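Long-range contacts in aldehyde reductase YahK (Escherichia coli, PDB 1UUF), which catalyses the NADPH-dependent reduction of a wide range of aldehydes to the corresponding primary alcohols, with two zinc ions bound per subunit: residues Leu161-His165 with Thr320-Asp325; Ala192-Lys196 with Met217-Val221; Ile203-His208 with Lys357-Val361. One frame throughout, in Å; residues are numbered along the deposited sequence.

Contact 1. Residues Leu161-His165 with Thr320-Asp325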
loop_
_atom_site.group_PDB
_atom_site.type_symbol
_atom_site.label_atom_id
_atom_site.label_comp_id
_atom_site.label_asym_id
_atom_site.label_seq_id
_atom_site.Cartn_x
_atom_site.Cartn_y
_atom_site.Cartn_z
ATOM N N LEU A 161 -0.006 27.159 14.895
ATOM C CA LEU A 161 1.258 27.214 14.158
ATOM C C LEU A 161 1.762 28.641 14.012
ATOM O O LEU A 161 0.976 29.580 13.998
ATOM C CB LEU A 161 1.078 26.620 12.758
ATOM C CG LEU A 161 0.705 25.144 12.584
ATOM C CD1 LEU A 161 1.730 24.275 13.290
ATOM C CD2 LEU A 161 -0.692 24.882 13.128
ATOM N N ARG A 162 3.078 28.797 13.887
ATOM C CA ARG A 162 3.674 30.119 13.723
ATOM C C ARG A 162 3.959 30.374 12.243
ATOM O O ARG A 162 4.578 29.542 11.577
ATOM C CB ARG A 162 4.985 30.207 14.514
ATOM C CG ARG A 162 5.653 31.584 14.496
ATOM C CD ARG A 162 4.796 32.622 15.212
ATOM N NE ARG A 162 5.442 33.931 15.286
ATOM C CZ ARG A 162 6.486 34.211 16.061
ATOM N NH1 ARG A 162 7.011 33.274 16.840
ATOM N NH2 ARG A 162 7.013 35.429 16.052
ATOM N N ILE A 163 3.495 31.515 11.738
ATOM C CA ILE A 163 3.718 31.896 10.344
ATOM C C ILE A 163 4.962 32.776 10.273
ATOM O O ILE A 163 5.073 33.761 11.004
ATOM C CB ILE A 163 2.526 32.691 9.771
ATOM C CG1 ILE A 163 1.253 31.844 9.841
ATOM C CG2 ILE A 163 2.827 33.140 8.343
ATOM C CD1 ILE A 163 1.383 30.471 9.226
ATOM N N ARG A 164 5.891 32.409 9.394
ATOM C CA ARG A 164 7.139 33.146 9.226
ATOM C C ARG A 164 7.199 33.925 7.909
ATOM O O ARG A 164 8.156 34.664 7.659
ATOM C CB ARG A 164 8.328 32.183 9.309
ATOM C CG ARG A 164 8.507 31.517 10.674
ATOM C CD ARG A 164 8.845 32.531 11.764
ATOM N NE ARG A 164 9.087 31.884 13.053
ATOM C CZ ARG A 164 9.459 32.522 14.159
ATOM N NH1 ARG A 164 9.641 33.837 14.144
ATOM N NH2 ARG A 164 9.652 31.846 15.283
ATOM N N HIS A 165 6.185 33.750 7.068
ATOM C CA HIS A 165 6.110 34.469 5.798
ATOM C C HIS A 165 5.871 35.944 6.104
ATOM O O HIS A 165 5.378 36.287 7.179
ATOM C CB HIS A 165 4.917 33.993 4.967
ATOM C CG HIS A 165 5.070 32.623 4.385
ATOM N ND1 HIS A 165 5.187 32.405 3.029
ATOM C CD2 HIS A 165 5.056 31.401 4.965
ATOM C CE1 HIS A 165 5.230 31.103 2.799
ATOM N NE2 HIS A 165 5.153 30.472 3.957
ATOM N N THR A 320 3.365 20.128 10.347
ATOM C CA THR A 320 2.686 21.281 9.776
ATOM C C THR A 320 3.579 22.497 10.023
ATOM O O THR A 320 3.710 23.362 9.167
ATOM C CB THR A 320 1.298 21.501 10.425
ATOM O OG1 THR A 320 0.521 20.307 10.284
ATOM C CG2 THR A 320 0.551 22.640 9.733
ATOM N N GLN A 321 4.204 22.554 11.198
ATOM C CA GLN A 321 5.098 23.666 11.506
ATOM C C GLN A 321 6.336 23.606 10.615
ATOM O O GLN A 321 6.809 24.633 10.128
ATOM C CB GLN A 321 5.538 23.631 12.971
ATOM C CG GLN A 321 6.364 24.857 13.363
ATOM C CD GLN A 321 5.578 26.149 13.217
ATOM O OE1 GLN A 321 4.667 26.419 13.995
ATOM N NE2 GLN A 321 5.920 26.948 12.208
ATOM N N GLU A 322 6.860 22.402 10.412
ATOM C CA GLU A 322 8.037 22.209 9.572
ATOM C C GLU A 322 7.721 22.697 8.164
ATOM O O GLU A 322 8.532 23.371 7.524
ATOM C CB GLU A 322 8.410 20.726 9.519
ATOM C CG GLU A 322 9.650 20.424 8.687
ATOM C CD GLU A 322 9.854 18.936 8.472
ATOM O OE1 GLU A 322 9.310 18.390 7.488
ATOM O OE2 GLU A 322 10.553 18.311 9.296
ATOM N N MET A 323 6.532 22.348 7.686
ATOM C CA MET A 323 6.101 22.745 6.355
ATOM C C MET A 323 6.042 24.260 6.227
ATOM O O MET A 323 6.517 24.828 5.249
ATOM C CB MET A 323 4.723 22.165 6.047
ATOM C CG MET A 323 4.180 22.609 4.706
ATOM S SD MET A 323 2.409 22.387 4.600
ATOM C CE MET A 323 1.851 23.493 5.933
ATOM N N LEU A 324 5.448 24.916 7.218
ATOM C CA LEU A 324 5.341 26.367 7.188
ATOM C C LEU A 324 6.718 27.030 7.165
ATOM O O LEU A 324 6.928 28.005 6.440
ATOM C CB LEU A 324 4.530 26.856 8.392
ATOM C CG LEU A 324 3.034 26.552 8.265
ATOM C CD1 LEU A 324 2.321 26.850 9.572
ATOM C CD2 LEU A 324 2.440 27.379 7.131
ATOM N N ASP A 325 7.653 26.501 7.951
ATOM C CA ASP A 325 9.006 27.054 7.996
ATOM C C ASP A 325 9.680 26.870 6.636
ATOM O O ASP A 325 10.307 27.792 6.107
ATOM C CB ASP A 325 9.838 26.360 9.077
ATOM C CG ASP A 325 9.299 26.595 10.479
ATOM O OD1 ASP A 325 8.494 27.534 10.669
ATOM O OD2 ASP A 325 9.699 25.844 11.397
HETATM O O HOH W 1 6.531 29.232 9.636
HETATM O O HOH W 2 8.568 29.106 13.121
#
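The side chain of Gln321 reaches from helix 317-330 to the backbone of Arg162, and its amide pairs with the N-H and C=O there as a peptide group of an adjoining strand could. Its CB lies 3.9 Å from Leu161 CD1, and CG, anti to the backbone N (chi1 -174°), leads toward the strand before a bend at chi2 turns the amide to face Arg162, which sets CD 3.7 Å from Arg162 N. Both ends of the amide are used: Arg162 N donates to Gln321 OE1 at 2.9 Å, and Gln321 NE2 donates to Arg162 O at 3.0 Å. OE1 also lies 3.5 Å from Leu161 CA. Both bonds are almost straight (176° and 173°) and each lies in the plane of the accepting carbonyl, on a lone pair, so together they fix the amide's rotation. NE2 gives a second, more bent bond to Asp325 OD1, met from above the carboxylate plane. That oxygen also receives two waters: one links it to Arg162 O, the other to Arg164 NE, so the charged ends of Arg164 and Asp325, NE and OD1 5.0 Å apart, are joined by a water rather than by a salt bridge. Beside these polar bonds Leu324 CD1 presses tightly against Leu161 CB at 3.4 Å and meets Ile163 CD1 at 3.8 Å. Thr320 CG2 packs on Leu161 CG, while its OG1 is hydrogen-bonded to Gly316 O. The contact thus joins the GroES-like and zinc-binding dehydrogenase regions by a neutral amide matching a peptide's donor and acceptor, with aliphatic packing beside it and the charged groups bridged by water.

Contact 2. Residues Ala192-Lys196 with Met217-Val221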
loop_
_atom_site.group_PDB
_atom_site.type_symbol
_atom_site.label_atom_id
_atom_site.label_comp_id
_atom_site.label_asym_id
_atom_site.label_seq_id
_atom_site.Cartn_x
_atom_site.Cartn_y
_atom_site.Cartn_z
ATOM N N ALA A 192 10.110 12.108 -1.022
ATOM C CA ALA A 192 10.269 12.768 -2.312
ATOM C C ALA A 192 11.485 13.676 -2.203
ATOM O O ALA A 192 11.683 14.324 -1.179
ATOM C CB ALA A 192 9.032 13.597 -2.635
ATOM N N GLY A 193 12.304 13.724 -3.249
ATOM C CA GLY A 193 13.483 14.573 -3.207
ATOM C C GLY A 193 14.382 14.349 -4.402
ATOM O O GLY A 193 13.989 13.659 -5.337
ATOM N N PRO A 194 15.595 14.923 -4.409
ATOM C CA PRO A 194 16.503 14.734 -5.544
ATOM C C PRO A 194 16.698 13.253 -5.868
ATOM O O PRO A 194 16.841 12.430 -4.966
ATOM C CB PRO A 194 17.796 15.389 -5.064
ATOM C CG PRO A 194 17.305 16.483 -4.172
ATOM C CD PRO A 194 16.203 15.796 -3.388
ATOM N N GLY A 195 16.690 12.919 -7.155
ATOM C CA GLY A 195 16.882 11.538 -7.557
ATOM C C GLY A 195 15.622 10.697 -7.574
ATOM O O GLY A 195 15.662 9.524 -7.945
ATOM N N LYS A 196 14.503 11.288 -7.165
ATOM C CA LYS A 196 13.228 10.580 -7.140
ATOM C C LYS A 196 12.309 11.120 -8.222
ATOM O O LYS A 196 12.256 12.327 -8.450
ATOM C CB LYS A 196 12.532 10.765 -5.789
ATOM C CG LYS A 196 13.341 10.317 -4.584
ATOM C CD LYS A 196 13.686 8.840 -4.662
ATOM C CE LYS A 196 14.315 8.360 -3.364
ATOM N NZ LYS A 196 13.342 8.424 -2.241
ATOM N N MET A 217 11.025 20.348 -3.194
ATOM C CA MET A 217 11.767 19.299 -2.503
ATOM C C MET A 217 12.878 18.736 -3.377
ATOM O O MET A 217 13.706 17.950 -2.916
ATOM C CB MET A 217 10.823 18.179 -2.080
ATOM C CG MET A 217 9.912 18.565 -0.935
ATOM S SD MET A 217 8.813 17.215 -0.492
ATOM C CE MET A 217 7.614 18.074 0.456
ATOM N N GLY A 218 12.884 19.127 -4.646
ATOM C CA GLY A 218 13.926 18.673 -5.548
ATOM C C GLY A 218 13.662 17.425 -6.366
ATOM O O GLY A 218 14.569 16.925 -7.023
ATOM N N ALA A 219 12.434 16.915 -6.343
ATOM C CA ALA A 219 12.118 15.721 -7.114
ATOM C C ALA A 219 11.861 16.076 -8.574
ATOM O O ALA A 219 11.656 17.243 -8.910
ATOM C CB ALA A 219 10.885 15.031 -6.529
ATOM N N HIS A 220 11.919 15.072 -9.443
ATOM C CA HIS A 220 11.610 15.278 -10.849
ATOM C C HIS A 220 10.104 15.056 -10.820
ATOM O O HIS A 220 9.639 13.955 -10.523
ATOM C CB HIS A 220 12.288 14.228 -11.721
ATOM C CG HIS A 220 11.971 14.367 -13.176
ATOM N ND1 HIS A 220 10.802 13.896 -13.731
ATOM C CD2 HIS A 220 12.659 14.952 -14.186
ATOM C CE1 HIS A 220 10.782 14.183 -15.021
ATOM N NE2 HIS A 220 11.897 14.824 -15.322
ATOM N N VAL A 221 9.347 16.105 -11.116
ATOM C CA VAL A 221 7.893 16.036 -11.036
ATOM C C VAL A 221 7.126 15.895 -12.344
ATOM O O VAL A 221 7.337 16.655 -13.283
ATOM C CB VAL A 221 7.356 17.286 -10.307
ATOM C CG1 VAL A 221 5.844 17.195 -10.137
ATOM C CG2 VAL A 221 8.045 17.427 -8.961
HETATM O O HOH W 3 15.947 14.992 -9.212
#
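Lys196 O accepts the backbone N-H of His220 at 2.9 Å, with an N-H...O angle of 167° and the donor nearly along the C=O axis. Next to this bond, Ala219 CB sits 3.6 Å from the same Lys196 O. The other approaches are made largely by backbone. Gly193 CA directs a C-H toward Met217 O at 3.4 Å, Pro194 CA does likewise toward Gly218 O, and Ala219 CA returns a contact of this kind to Gly193 O at 3.3 Å. Pro194 also brings ring atom CD within 3.3 Å of Met217 O. These contacts belong to a Rossmann-type beta-alpha-beta unit: 192-196 leads into strand 197-201, while 217-221 takes the chain from helix 205-216 into the adjacent parallel strand 220-225. The helix closes in a Schellman motif at Gly218, whose positive phi (93°) suits glycine; a CB there would also run into Pro194 CG. Gly193 to Lys196 form a type II turn, closed by the bond from Lys196 N to Gly193 O. A water joins the two segments, accepting from Gly195 N and donating to Gly218 O. Toward helix 176-189, Ala192 CB lies 4.2 Å from Met217 SD, and both side chains touch Leu187.

Contact 3. Residues Ile203-His208 with Lys357-Val361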
loop_
_atom_site.group_PDB
_atom_site.type_symbol
_atom_site.label_atom_id
_atom_site.label_comp_id
_atom_site.label_asym_id
_atom_site.label_seq_id
_atom_site.Cartn_x
_atom_site.Cartn_y
_atom_site.Cartn_z
ATOM N N ILE A 203 -4.844 18.654 -10.966
ATOM C CA ILE A 203 -4.338 20.023 -10.968
ATOM C C ILE A 203 -5.345 20.976 -10.322
ATOM O O ILE A 203 -5.687 22.017 -10.889
ATOM C CB ILE A 203 -4.047 20.510 -12.409
ATOM C CG1 ILE A 203 -3.372 19.401 -13.220
ATOM C CG2 ILE A 203 -3.138 21.735 -12.371
ATOM C CD1 ILE A 203 -1.992 19.007 -12.728
ATOM N N GLY A 204 -5.822 20.607 -9.137
ATOM C CA GLY A 204 -6.770 21.439 -8.420
ATOM C C GLY A 204 -6.109 22.055 -7.201
ATOM O O GLY A 204 -4.902 22.271 -7.203
ATOM N N GLY A 205 -6.890 22.335 -6.162
ATOM C CA GLY A 205 -6.337 22.923 -4.951
ATOM C C GLY A 205 -5.201 22.104 -4.363
ATOM O O GLY A 205 -4.130 22.632 -4.064
ATOM N N LEU A 206 -5.439 20.806 -4.197
ATOM C CA LEU A 206 -4.431 19.905 -3.652
ATOM C C LEU A 206 -3.318 19.682 -4.658
ATOM O O LEU A 206 -2.137 19.728 -4.316
ATOM C CB LEU A 206 -5.055 18.554 -3.297
ATOM C CG LEU A 206 -5.983 18.491 -2.085
ATOM C CD1 LEU A 206 -6.569 17.092 -1.971
ATOM C CD2 LEU A 206 -5.202 18.840 -0.825
ATOM N N GLY A 207 -3.705 19.429 -5.903
ATOM C CA GLY A 207 -2.725 19.183 -6.943
ATOM C C GLY A 207 -1.714 20.299 -7.137
ATOM O O GLY A 207 -0.514 20.040 -7.265
ATOM N N HIS A 208 -2.179 21.544 -7.165
ATOM C CA HIS A 208 -1.251 22.645 -7.376
ATOM C C HIS A 208 -0.236 22.751 -6.236
ATOM O O HIS A 208 0.916 23.117 -6.466
ATOM C CB HIS A 208 -2.021 23.964 -7.636
ATOM C CG HIS A 208 -2.110 24.897 -6.466
ATOM N ND1 HIS A 208 -2.897 24.646 -5.363
ATOM C CD2 HIS A 208 -1.571 26.124 -6.269
ATOM C CE1 HIS A 208 -2.842 25.677 -4.539
ATOM N NE2 HIS A 208 -2.044 26.589 -5.066
ATOM N N LYS A 357 -8.032 29.118 -9.698
ATOM C CA LYS A 357 -6.595 28.906 -9.818
ATOM C C LYS A 357 -5.813 29.456 -8.628
ATOM O O LYS A 357 -5.301 30.576 -8.680
ATOM C CB LYS A 357 -6.079 29.548 -11.112
ATOM C CG LYS A 357 -6.620 28.904 -12.383
ATOM C CD LYS A 357 -6.029 29.528 -13.645
ATOM C CE LYS A 357 -6.477 30.969 -13.834
ATOM N NZ LYS A 357 -5.936 31.890 -12.792
ATOM N N TYR A 358 -5.703 28.672 -7.557
ATOM C CA TYR A 358 -6.285 27.335 -7.478
ATOM C C TYR A 358 -6.986 27.130 -6.149
ATOM O O TYR A 358 -7.431 26.025 -5.836
ATOM C CB TYR A 358 -5.197 26.273 -7.619
ATOM C CG TYR A 358 -4.604 26.224 -8.996
ATOM C CD1 TYR A 358 -3.599 27.108 -9.377
ATOM C CD2 TYR A 358 -5.103 25.339 -9.947
ATOM C CE1 TYR A 358 -3.109 27.115 -10.679
ATOM C CE2 TYR A 358 -4.624 25.337 -11.247
ATOM C CZ TYR A 358 -3.630 26.227 -11.607
ATOM O OH TYR A 358 -3.168 26.235 -12.900
ATOM N N ARG A 359 -7.086 28.202 -5.375
ATOM C CA ARG A 359 -7.703 28.125 -4.063
ATOM C C ARG A 359 -8.415 29.419 -3.716
ATOM O O ARG A 359 -7.861 30.505 -3.883
ATOM C CB ARG A 359 -6.620 27.855 -3.013
ATOM C CG ARG A 359 -6.721 26.516 -2.295
ATOM C CD ARG A 359 -7.870 26.508 -1.301
ATOM N NE ARG A 359 -7.834 25.341 -0.420
ATOM C CZ ARG A 359 -8.104 24.097 -0.803
ATOM N NH1 ARG A 359 -8.434 23.842 -2.062
ATOM N NH2 ARG A 359 -8.049 23.106 0.076
ATOM N N PHE A 360 -9.653 29.308 -3.247
ATOM C CA PHE A 360 -10.383 30.492 -2.830
ATOM C C PHE A 360 -9.971 30.779 -1.394
ATOM O O PHE A 360 -9.780 29.856 -0.603
ATOM C CB PHE A 360 -11.897 30.263 -2.866
ATOM C CG PHE A 360 -12.486 30.278 -4.245
ATOM C CD1 PHE A 360 -12.983 29.111 -4.815
ATOM C CD2 PHE A 360 -12.552 31.460 -4.971
ATOM C CE1 PHE A 360 -13.540 29.120 -6.090
ATOM C CE2 PHE A 360 -13.108 31.483 -6.248
ATOM C CZ PHE A 360 -13.602 30.310 -6.811
ATOM N N VAL A 361 -9.815 32.056 -1.065
ATOM C CA VAL A 361 -9.467 32.455 0.291
ATOM C C VAL A 361 -10.377 33.603 0.698
ATOM O O VAL A 361 -10.463 34.621 0.011
ATOM C CB VAL A 361 -7.993 32.896 0.411
ATOM C CG1 VAL A 361 -7.719 33.455 1.807
ATOM C CG2 VAL A 361 -7.086 31.706 0.165
#
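The Tyr358 ring carries His208 CB over one face and Lys357 CB over the opposite face. In return, Tyr358 CB stands over a face of the His208 imidazole, 3.6 Å from its centroid and 14° off the normal. The ring planes are only 20° apart but slid past each other, with centroids at 5.1 Å, so the two CH-pi contacts, rather than ring overlap, carry the pairing. Along the imidazole edge, His208 ND1 donates to Gly205 O at 2.7 Å, while NE2 is bonded to Asp335 N; these bonds fix the ring's turn and probably help hold chi1 at 102°, away from the staggered positions. An alanine at His208 is likely to leave Gly205 O and Asp335 N without these partners and to open a gap over Tyr358 CB. Ile203 CG2 lies alongside Tyr358, 4.1 Å from CE2. Gly205 CA approaches both Tyr358 O at 3.4 Å and Arg359 NH1 at 3.7 Å, and a CB there would clash with that nitrogen. Arg359, salt-bridged to Glu83, also touches Cys60, a catalytic zinc ligand. Gly204 and Gly207 fit the GxGxxG turn before helix 205-216, consistent with a dinucleotide-binding Rossmann fold, packed against the zinc-bearing catalytic part.

Contacts 1 and 3 both reach the mixed sheet, through strands 161-162 and 359-363; their segments interleave in sequence, and each joins the sheet to a part of the zinc-binding dehydrogenase region. Their centres are 19 Å apart. Contact 3 comes close to the catalytic zinc, the side chain of Arg359 about 5 Å from the ion, while contact 1 is more remote, that of Thr320 about 11 Å away. Contact 2 is away from the annotated sites, its centre 21 Å from each of the others. It is connected to contact 3 along the chain by helix 205-216, which begins at the glycine-rich turn of 203-208 and leads into 217-221.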